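Local atomic coordinates of putative cytoplasmic protein (Salmonella enterica subsp. enterica serovar Typhimurium, PDB entry 4J32), a protein that is the type VI secretion amidase effector Tae4, probably a papain-like cysteine peptidase that hydrolyses peptidoglycan and is bound by the immunity protein Tai4. Residues K122-W133 against P162-L173. Sequence-based numbering, arbitrary orientation.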
loop_
_atom_site.group_PDB
_atom_site.type_symbol
_atom_site.label_atom_id
_atom_site.label_comp_id
_atom_site.label_asym_id
_atom_site.label_seq_id
_atom_site.Cartn_x
_atom_site.Cartn_y
_atom_site.Cartn_z
ATOM N N LYS A 122 -32.127 28.171 16.238
ATOM C CA LYS A 122 -30.960 28.986 16.523
ATOM C C LYS A 122 -29.964 28.791 15.403
ATOM O O LYS A 122 -29.938 27.732 14.772
ATOM C CB LYS A 122 -30.329 28.600 17.857
ATOM C CG LYS A 122 -31.240 28.997 19.036
ATOM C CD LYS A 122 -30.700 28.555 20.356
ATOM C CE LYS A 122 -31.608 29.108 21.452
ATOM N NZ LYS A 122 -31.146 28.677 22.781
ATOM N N LYS A 123 -29.132 29.799 15.167
ATOM C CA LYS A 123 -28.210 29.743 14.017
ATOM C C LYS A 123 -26.810 30.246 14.350
ATOM O O LYS A 123 -26.647 31.150 15.185
ATOM C CB LYS A 123 -28.798 30.496 12.820
ATOM C CG LYS A 123 -28.973 32.005 13.004
ATOM C CD LYS A 123 -29.731 32.627 11.841
ATOM C CE LYS A 123 -29.797 34.162 11.981
ATOM N NZ LYS A 123 -30.612 34.616 13.155
ATOM N N GLY A 124 -25.800 29.644 13.723
ATOM C CA GLY A 124 -24.417 30.082 13.914
ATOM C C GLY A 124 -23.409 29.006 13.600
ATOM O O GLY A 124 -23.606 28.233 12.673
ATOM N N ILE A 125 -22.317 28.966 14.357
ATOM C CA ILE A 125 -21.262 28.004 14.086
ATOM C C ILE A 125 -21.501 26.777 14.974
ATOM O O ILE A 125 -21.640 26.914 16.195
ATOM C CB ILE A 125 -19.874 28.611 14.396
ATOM C CG1 ILE A 125 -19.602 29.842 13.510
ATOM C CG2 ILE A 125 -18.775 27.540 14.246
ATOM C CD1 ILE A 125 -18.394 30.658 13.967
ATOM N N ILE A 126 -21.546 25.596 14.361
ATOM C CA ILE A 126 -21.782 24.358 15.096
ATOM C C ILE A 126 -20.557 23.429 15.058
ATOM O O ILE A 126 -19.910 23.260 14.018
ATOM C CB ILE A 126 -23.073 23.624 14.605
ATOM C CG1 ILE A 126 -23.468 22.487 15.566
ATOM C CG2 ILE A 126 -22.927 23.117 13.157
ATOM C CD1 ILE A 126 -24.952 22.199 15.551
ATOM N N VAL A 127 -20.242 22.848 16.210
ATOM C CA VAL A 127 -19.225 21.818 16.305
ATOM C C VAL A 127 -19.896 20.569 16.824
ATOM O O VAL A 127 -20.670 20.636 17.780
ATOM C CB VAL A 127 -18.070 22.226 17.285
ATOM C CG1 VAL A 127 -17.126 21.037 17.578
ATOM C CG2 VAL A 127 -17.282 23.405 16.701
ATOM N N VAL A 128 -19.631 19.431 16.173
ATOM C CA VAL A 128 -20.052 18.142 16.695
ATOM C C VAL A 128 -18.813 17.260 16.849
ATOM O O VAL A 128 -18.021 17.129 15.907
ATOM C CB VAL A 128 -21.109 17.475 15.776
ATOM C CG1 VAL A 128 -21.649 16.206 16.397
ATOM C CG2 VAL A 128 -22.258 18.453 15.451
ATOM N N LYS A 129 -18.622 16.706 18.036
ATOM C CA LYS A 129 -17.570 15.726 18.260
ATOM C C LYS A 129 -18.258 14.390 18.480
ATOM O O LYS A 129 -19.326 14.312 19.111
ATOM C CB LYS A 129 -16.713 16.084 19.472
ATOM C CG LYS A 129 -15.826 17.334 19.281
ATOM C CD LYS A 129 -15.170 17.678 20.628
ATOM C CE LYS A 129 -14.259 18.918 20.563
ATOM N NZ LYS A 129 -14.358 19.751 21.848
ATOM N N GLY A 130 -17.656 13.327 17.968
ATOM C CA GLY A 130 -18.227 12.009 18.175
ATOM C C GLY A 130 -17.299 10.920 17.688
ATOM O O GLY A 130 -16.160 11.194 17.265
ATOM N N HIS A 131 -17.809 9.699 17.675
ATOM C CA HIS A 131 -17.023 8.563 17.204
ATOM C C HIS A 131 -17.575 7.929 15.931
ATOM O O HIS A 131 -18.745 8.110 15.581
ATOM C CB HIS A 131 -16.879 7.522 18.316
ATOM C CG HIS A 131 -18.176 6.937 18.793
ATOM N ND1 HIS A 131 -18.875 7.449 19.865
ATOM C CD2 HIS A 131 -18.876 5.853 18.377
ATOM C CE1 HIS A 131 -19.955 6.718 20.079
ATOM N NE2 HIS A 131 -19.976 5.737 19.194
ATOM N N GLY A 132 -16.730 7.172 15.237
ATOM C CA GLY A 132 -17.170 6.452 14.048
ATOM C C GLY A 132 -16.484 6.886 12.762
ATOM O O GLY A 132 -16.563 6.171 11.755
ATOM N N TRP A 133 -15.802 8.026 12.793
ATOM C CA TRP A 133 -15.036 8.491 11.630
ATOM C C TRP A 133 -13.560 8.190 11.786
ATOM O O TRP A 133 -12.999 8.322 12.866
ATOM C CB TRP A 133 -15.180 9.991 11.393
ATOM C CG TRP A 133 -16.469 10.413 10.761
ATOM C CD1 TRP A 133 -17.344 9.645 10.032
ATOM C CD2 TRP A 133 -17.009 11.735 10.786
ATOM N NE1 TRP A 133 -18.398 10.433 9.595
ATOM C CE2 TRP A 133 -18.217 11.711 10.054
ATOM C CE3 TRP A 133 -16.581 12.941 11.357
ATOM C CZ2 TRP A 133 -19.019 12.859 9.887
ATOM C CZ3 TRP A 133 -17.380 14.080 11.198
ATOM C CH2 TRP A 133 -18.585 14.025 10.458
ATOM N N PRO A 162 -22.814 6.449 10.182
ATOM C CA PRO A 162 -21.783 5.744 10.945
ATOM C C PRO A 162 -21.161 6.640 12.023
ATOM O O PRO A 162 -20.604 6.140 12.990
ATOM C CB PRO A 162 -20.758 5.335 9.874
ATOM C CG PRO A 162 -20.914 6.343 8.787
ATOM C CD PRO A 162 -22.340 6.856 8.844
ATOM N N PHE A 163 -21.281 7.953 11.861
ATOM C CA PHE A 163 -20.855 8.898 12.884
ATOM C C PHE A 163 -21.880 8.949 14.026
ATOM O O PHE A 163 -23.073 9.123 13.776
ATOM C CB PHE A 163 -20.708 10.274 12.263
ATOM C CG PHE A 163 -20.151 11.302 13.192
ATOM C CD1 PHE A 163 -18.844 11.202 13.659
ATOM C CD2 PHE A 163 -20.939 12.379 13.600
ATOM C CE1 PHE A 163 -18.320 12.168 14.504
ATOM C CE2 PHE A 163 -20.424 13.355 14.451
ATOM C CZ PHE A 163 -19.110 13.247 14.905
ATOM N N VAL A 164 -21.414 8.750 15.260
ATOM C CA VAL A 164 -22.273 8.861 16.459
ATOM C C VAL A 164 -21.881 10.121 17.246
ATOM O O VAL A 164 -20.851 10.139 17.910
ATOM C CB VAL A 164 -22.167 7.628 17.367
ATOM C CG1 VAL A 164 -23.044 7.799 18.639
ATOM C CG2 VAL A 164 -22.557 6.350 16.604
ATOM N N PRO A 165 -22.699 11.184 17.154
ATOM C CA PRO A 165 -22.401 12.438 17.856
ATOM C C PRO A 165 -22.423 12.234 19.388
ATOM O O PRO A 165 -23.346 11.608 19.920
ATOM C CB PRO A 165 -23.544 13.381 17.427
ATOM C CG PRO A 165 -24.243 12.687 16.280
ATOM C CD PRO A 165 -23.954 11.240 16.382
ATOM N N GLU A 166 -21.382 12.721 20.060
ATOM C CA GLU A 166 -21.285 12.668 21.529
ATOM C C GLU A 166 -21.646 14.029 22.144
ATOM O O GLU A 166 -22.384 14.104 23.131
ATOM C CB GLU A 166 -19.854 12.305 21.948
ATOM C CG GLU A 166 -19.408 10.883 21.625
ATOM C CD GLU A 166 -17.917 10.809 21.325
ATOM O OE1 GLU A 166 -17.288 11.865 20.995
ATOM O OE2 GLU A 166 -17.382 9.689 21.361
ATOM N N VAL A 167 -21.087 15.100 21.569
ATOM C CA VAL A 167 -21.336 16.470 22.058
ATOM C C VAL A 167 -21.501 17.443 20.887
ATOM O O VAL A 167 -20.718 17.414 19.929
ATOM C CB VAL A 167 -20.190 17.012 22.972
ATOM C CG1 VAL A 167 -20.654 18.280 23.735
ATOM C CG2 VAL A 167 -19.679 15.964 23.941
ATOM N N GLY A 168 -22.518 18.301 20.964
ATOM C CA GLY A 168 -22.727 19.348 19.966
ATOM C C GLY A 168 -22.725 20.702 20.644
ATOM O O GLY A 168 -23.336 20.862 21.695
ATOM N N THR A 169 -22.050 21.669 20.024
ATOM C CA THR A 169 -21.845 22.995 20.602
ATOM C C THR A 169 -22.188 24.031 19.536
ATOM O O THR A 169 -21.731 23.924 18.393
ATOM C CB THR A 169 -20.358 23.160 21.020
ATOM O OG1 THR A 169 -20.019 22.144 21.965
ATOM C CG2 THR A 169 -20.065 24.548 21.640
ATOM N N LEU A 170 -22.990 25.024 19.915
ATOM C CA LEU A 170 -23.351 26.098 19.007
ATOM C C LEU A 170 -22.919 27.462 19.568
ATOM O O LEU A 170 -23.177 27.784 20.741
ATOM C CB LEU A 170 -24.866 26.071 18.732
ATOM C CG LEU A 170 -25.401 27.115 17.719
ATOM C CD1 LEU A 170 -25.105 26.729 16.272
ATOM C CD2 LEU A 170 -26.902 27.336 17.923
ATOM N N TRP A 171 -22.229 28.241 18.726
ATOM C CA TRP A 171 -22.029 29.676 18.995
ATOM C C TRP A 171 -22.967 30.430 18.065
ATOM O O TRP A 171 -22.828 30.343 16.851
ATOM C CB TRP A 171 -20.589 30.102 18.672
ATOM C CG TRP A 171 -19.571 29.674 19.707
ATOM C CD1 TRP A 171 -19.272 30.314 20.864
ATOM C CD2 TRP A 171 -18.728 28.521 19.653
ATOM N NE1 TRP A 171 -18.297 29.620 21.557
ATOM C CE2 TRP A 171 -17.929 28.529 20.820
ATOM C CE3 TRP A 171 -18.564 27.492 18.732
ATOM C CZ2 TRP A 171 -16.984 27.529 21.097
ATOM C CZ3 TRP A 171 -17.614 26.491 19.004
ATOM C CH2 TRP A 171 -16.837 26.526 20.179
ATOM N N ILE A 172 -23.922 31.150 18.641
ATOM C CA ILE A 172 -24.892 31.899 17.829
ATOM C C ILE A 172 -24.202 33.037 17.080
ATOM O O ILE A 172 -23.378 33.781 17.660
ATOM C CB ILE A 172 -26.055 32.437 18.720
ATOM C CG1 ILE A 172 -26.912 31.260 19.229
ATOM C CG2 ILE A 172 -26.887 33.479 17.988
ATOM C CD1 ILE A 172 -27.999 31.672 20.223
ATOM N N LEU A 173 -24.530 33.171 15.799
ATOM C CA LEU A 173 -24.103 34.330 15.009
ATOM C C LEU A 173 -25.277 35.281 14.802
ATOM O O LEU A 173 -26.374 34.834 14.471
ATOM C CB LEU A 173 -23.489 33.888 13.657
ATOM C CG LEU A 173 -22.207 33.019 13.686
ATOM C CD1 LEU A 173 -21.730 32.757 12.236
ATOM C CD2 LEU A 173 -21.087 33.683 14.488
HETATM O O HOH W 1 -28.922 34.606 15.458
HETATM O O HOH W 2 -14.585 12.688 19.611
#
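Trp-133 and Phe-163 stack face to face: the six-membered ring of Trp-133 and the phenyl ring have centroids 3.9 Å apart and planes inclined by only 20°. Phe-163 CB continues the overlap, sitting over the five-membered indole ring in a CH-pi contact. Phe-163 has CG anti to its own backbone N (chi1 -175°), which lays the ring along the opposing strand, where Val-128 CG1, in one of two modelled conformers, meets its edge 3.7 Å from CE2. The His-131 imidazole carries Val-164 CB over one face, 3.7 Å from the ring centroid. At its edge, ND1 donates to Glu-166 OE2 over 3.1 Å; the acceptor lies close to the imidazole plane, whereas the donor meets the carboxylate from above its plane. At the far end, Val-127 CG2 touches the edge of Trp-171, 3.9 Å from CZ3; helix 93-103 packs on this side of the sheet.

These are the central, antiparallel strands 124-131 and 164-172 of a four-stranded sheet. A classic bulge interrupts their ladder: Lys-129 O accepts from both Glu-166 N (2.8 Å) and Val-167 N (3.1 Å), shifting the register by one. Gly-130 lies opposite Pro-165, and its CA approaches Glu-166 OE1. Near this end, Trp-133 and His-131 also pack against chains of the immunity protein. The ND1 bond limits rotation of the imidazole and ties it to Glu-166, a residue of the bulge.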